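Local atomic coordinates of amyloid-like protein 1 (Homo sapiens, PDB entry 3PMR), a protein that probably takes part in cell adhesion, binding heparin and forming dimers through its helical E2 domain, in a manner shared with the amyloid precursor protein. Residues B[178-181]-B[182-186]; B[98-101]-B[102-106]. One frame throughout, in Å; residues are numbered along the deposited sequence.

Interaction 1 of 2, residues B[178-181]-B[182-186]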
# COMPACT_ATOMS: atom_id res chain seq x y z
N GLU B 178 0.35 -14.18 27.50
CA GLU B 178 0.75 -14.19 28.90
C GLU B 178 0.35 -12.89 29.59
O GLU B 178 0.03 -12.89 30.78
CB GLU B 178 2.27 -14.41 29.02
CG GLU B 178 2.81 -14.30 30.44
CD GLU B 178 2.27 -15.38 31.38
OE1 GLU B 178 1.28 -16.05 31.01
OE2 GLU B 178 2.84 -15.55 32.48
N ARG B 179 0.37 -11.76 28.89
CA ARG B 179 -0.03 -10.52 29.55
C ARG B 179 -1.52 -10.58 29.88
O ARG B 179 -1.94 -10.14 30.95
CB ARG B 179 0.32 -9.30 28.69
CG ARG B 179 1.77 -8.89 28.89
CD ARG B 179 2.02 -7.47 28.42
NE ARG B 179 1.85 -7.34 26.98
CZ ARG B 179 2.84 -7.06 26.13
NH1 ARG B 179 4.08 -6.89 26.57
NH2 ARG B 179 2.58 -6.96 24.84
N VAL B 180 -2.30 -11.16 28.98
CA VAL B 180 -3.73 -11.32 29.20
C VAL B 180 -3.97 -12.21 30.43
O VAL B 180 -4.80 -11.89 31.29
CB VAL B 180 -4.41 -11.96 27.97
CG1 VAL B 180 -5.88 -12.25 28.27
CG2 VAL B 180 -4.28 -11.03 26.76
N ASN B 181 -3.24 -13.33 30.54
CA ASN B 181 -3.41 -14.21 31.70
C ASN B 181 -2.96 -13.53 32.98
O ASN B 181 -3.58 -13.70 34.03
CB ASN B 181 -2.65 -15.52 31.51
CG ASN B 181 -3.26 -16.39 30.42
OD1 ASN B 181 -4.48 -16.41 30.24
ND2 ASN B 181 -2.41 -17.11 29.70
N GLN B 182 -1.88 -12.76 32.89
CA GLN B 182 -1.38 -12.05 34.06
C GLN B 182 -2.42 -11.02 34.53
O GLN B 182 -2.62 -10.85 35.73
CB GLN B 182 -0.05 -11.35 33.74
CG GLN B 182 1.22 -12.22 33.86
CD GLN B 182 2.49 -11.50 33.36
OE1 GLN B 182 2.49 -10.30 33.14
NE2 GLN B 182 3.59 -12.26 33.21
N SER B 183 -3.11 -10.36 33.60
CA SER B 183 -4.12 -9.36 33.98
C SER B 183 -5.30 -10.04 34.66
O SER B 183 -5.81 -9.55 35.66
CB SER B 183 -4.62 -8.56 32.76
OG SER B 183 -5.46 -9.33 31.91
N LEU B 184 -5.74 -11.17 34.10
CA LEU B 184 -6.85 -11.92 34.68
C LEU B 184 -6.43 -12.49 36.03
O LEU B 184 -7.26 -12.82 36.86
CB LEU B 184 -7.26 -13.06 33.74
CG LEU B 184 -8.38 -12.77 32.73
CD1 LEU B 184 -8.46 -11.30 32.39
CD2 LEU B 184 -8.12 -13.60 31.49
N GLY B 185 -5.12 -12.59 36.24
CA GLY B 185 -4.61 -13.09 37.51
C GLY B 185 -4.68 -11.99 38.55
O GLY B 185 -4.82 -12.26 39.75
N LEU B 186 -4.57 -10.75 38.11
CA LEU B 186 -4.64 -9.63 39.03
C LEU B 186 -6.07 -9.54 39.56
O LEU B 186 -6.29 -9.22 40.72
CB LEU B 186 -4.26 -8.33 38.32
CG LEU B 186 -2.77 -8.00 38.22
CD1 LEU B 186 -2.54 -7.05 37.06
CD2 LEU B 186 -2.30 -7.39 39.53
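Val180 O is gripped twice from one face of its carbonyl plane: the hydroxyl OG of Ser183 donates to it at 2.7 Å, and Leu184 N reaches it as the next i to i+4 bond of the helix. The hydroxyl can do this because its first torsion (chi1 73°) sets OG between the backbone N and the carbonyl carbon, turned back over the preceding turn. It meets the oxygen well to one side, at a C=O...OG angle of 124°, whereas the amide of Leu184 comes in more nearly end-on. With the hydroxyl of Ser183 removed, as by an alanine here, Val180 O would probably keep just the amide of Leu184 of these two donors, and a small gap would open against Leu133, Tyr136 and Phe115, which pack on this serine from helices 126-157 and 64-119.

On the opposite face of this carbonyl the aliphatic ends of Val180 and Leu184 run side by side, pointing the same way, with Val180 CG1 4.1 Å from Leu184 CD2; Leu205 of helix 191-207 touches both. Another side of the helix carries Glu178 and Gln182, whose chains cross at about a right angle. Gln182 CG sits 3.4 Å from Glu178 O, and the amide nitrogen Gln182 NE2 gives a weak bond to Glu178 OE2 at 3.5 Å, the carboxylate and amide planes standing 69° apart. The helix is thus amphipathic here: its inner side buries a hydroxyl satisfied by its own backbone, while its exposed side carries a weak link between a charged and a neutral group, which is likely to add little to the helix's stability.

Interaction 2 of 2, residues B[98-101]-B[102-106]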
# COMPACT_ATOMS: atom_id res chain seq x y z
N THR B 98 7.72 2.79 13.36
CA THR B 98 8.16 3.11 14.71
C THR B 98 7.10 3.83 15.54
O THR B 98 6.93 3.53 16.71
CB THR B 98 9.43 4.00 14.69
OG1 THR B 98 10.53 3.23 14.21
CG2 THR B 98 9.75 4.50 16.09
N ARG B 99 6.39 4.77 14.92
CA ARG B 99 5.34 5.53 15.59
C ARG B 99 4.08 4.72 15.85
O ARG B 99 3.42 4.89 16.86
CB ARG B 99 4.99 6.77 14.79
CG ARG B 99 6.11 7.81 14.76
CD ARG B 99 5.71 8.99 13.87
NE ARG B 99 6.78 9.97 13.74
CZ ARG B 99 6.75 11.00 12.89
NH1 ARG B 99 5.70 11.17 12.09
NH2 ARG B 99 7.76 11.85 12.85
N VAL B 100 3.75 3.84 14.92
CA VAL B 100 2.57 3.00 15.08
C VAL B 100 2.79 2.10 16.30
O VAL B 100 1.94 2.00 17.18
CB VAL B 100 2.36 2.12 13.84
CG1 VAL B 100 1.25 1.10 14.08
CG2 VAL B 100 2.03 3.00 12.65
N ILE B 101 3.95 1.47 16.35
CA ILE B 101 4.31 0.59 17.45
C ILE B 101 4.34 1.31 18.80
O ILE B 101 3.87 0.77 19.79
CB ILE B 101 5.69 -0.04 17.19
CG1 ILE B 101 5.61 -0.95 15.97
CG2 ILE B 101 6.15 -0.80 18.42
CD1 ILE B 101 6.95 -1.59 15.59
N ALA B 102 4.89 2.52 18.84
CA ALA B 102 4.99 3.27 20.10
C ALA B 102 3.63 3.62 20.66
O ALA B 102 3.41 3.56 21.87
CB ALA B 102 5.82 4.54 19.91
N LEU B 103 2.71 3.99 19.77
CA LEU B 103 1.36 4.34 20.18
C LEU B 103 0.70 3.09 20.78
O LEU B 103 0.11 3.14 21.87
CB LEU B 103 0.56 4.85 18.98
CG LEU B 103 -0.86 5.35 19.27
CD1 LEU B 103 -0.82 6.40 20.39
CD2 LEU B 103 -1.46 5.95 18.00
N ILE B 104 0.81 1.97 20.08
CA ILE B 104 0.26 0.72 20.56
C ILE B 104 0.82 0.36 21.95
O ILE B 104 0.09 -0.08 22.83
CB ILE B 104 0.56 -0.42 19.55
CG1 ILE B 104 -0.39 -0.31 18.35
CG2 ILE B 104 0.43 -1.77 20.24
CD1 ILE B 104 -0.12 -1.31 17.24
N ASN B 105 2.13 0.56 22.14
CA ASN B 105 2.76 0.27 23.42
C ASN B 105 2.30 1.26 24.47
O ASN B 105 2.03 0.88 25.61
CB ASN B 105 4.29 0.30 23.32
CG ASN B 105 4.86 -0.90 22.59
OD1 ASN B 105 4.23 -1.95 22.54
ND2 ASN B 105 6.06 -0.76 22.04
N ASP B 106 2.20 2.53 24.09
CA ASP B 106 1.75 3.55 25.03
C ASP B 106 0.31 3.28 25.47
O ASP B 106 -0.02 3.43 26.63
CB ASP B 106 1.85 4.94 24.41
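Ile101 and Asn105, one helical turn apart, lie side by side and point the same way, with the amide nitrogen Asn105 ND2 3.6 Å from the methyl Ile101 CG2. The branched isoleucine places that methyl opposite its own backbone N, while CG1 (chi1 -65°) stands opposite the carbonyl carbon and carries CD1 in an extended chain. Asn105 also has its CG opposite the carbonyl carbon (chi1 -73°), which draws the amide back over the preceding turn until CG is 3.4 Å from Ile101 O. The contact between the two side chains is therefore one of packing; the amide's polar partner is Arg108, whose NH1 bonds to Asn105 OD1.

On the neighbouring side of the helix Val100 and Ile104 make the apolar pair, Val100 CG1 to Ile104 CD1 at 4.2 Å. Ile104 CG1 comes to 3.5 Å from Val100 O, beyond the oxygen and off the carbonyl plane, beside the bond its own backbone N makes to that oxygen. His146 of helix 126-157 touches Val100, Ile101 and Ile104, and Glu143 also meets Ile104, so this ridge faces the adjoining helix.

Beneath the side chains, four i to i+4 bonds run without a break. Ile104 N to Val100 O is the straightest, 3.1 Å with an N-H...O angle of 170°, and Asn105 N to Ile101 O is the shortest of the four at 2.9 Å. With backbone groups paired in regular succession and branched aliphatic chains between them, the turn is held by main-chain bonds and van der Waals contact, and the polar ends of Asn105 and Arg99 serve partners beyond it, Arg108 and Glu26.

In the fold
From the N terminus, the chain runs through helix 26-56 and enters the long helix 64-119, where interaction 2 joins one turn to the next at 98-106. It then turns back through helix 126-157 and reaches interaction 1 near the end of helix 159-187. Each contact is local, closing no loop beyond its own helical turns, and the two follow in series without nesting or crossing. The centres of interaction 1 and interaction 2 lie about 21 Å apart, and the two do not touch. Helix 126-157 connects them: Glu143 meets Ile104 of interaction 2 and forms a salt bridge with Arg179 of interaction 1. Both thus face one shared helix of the E2 bundle.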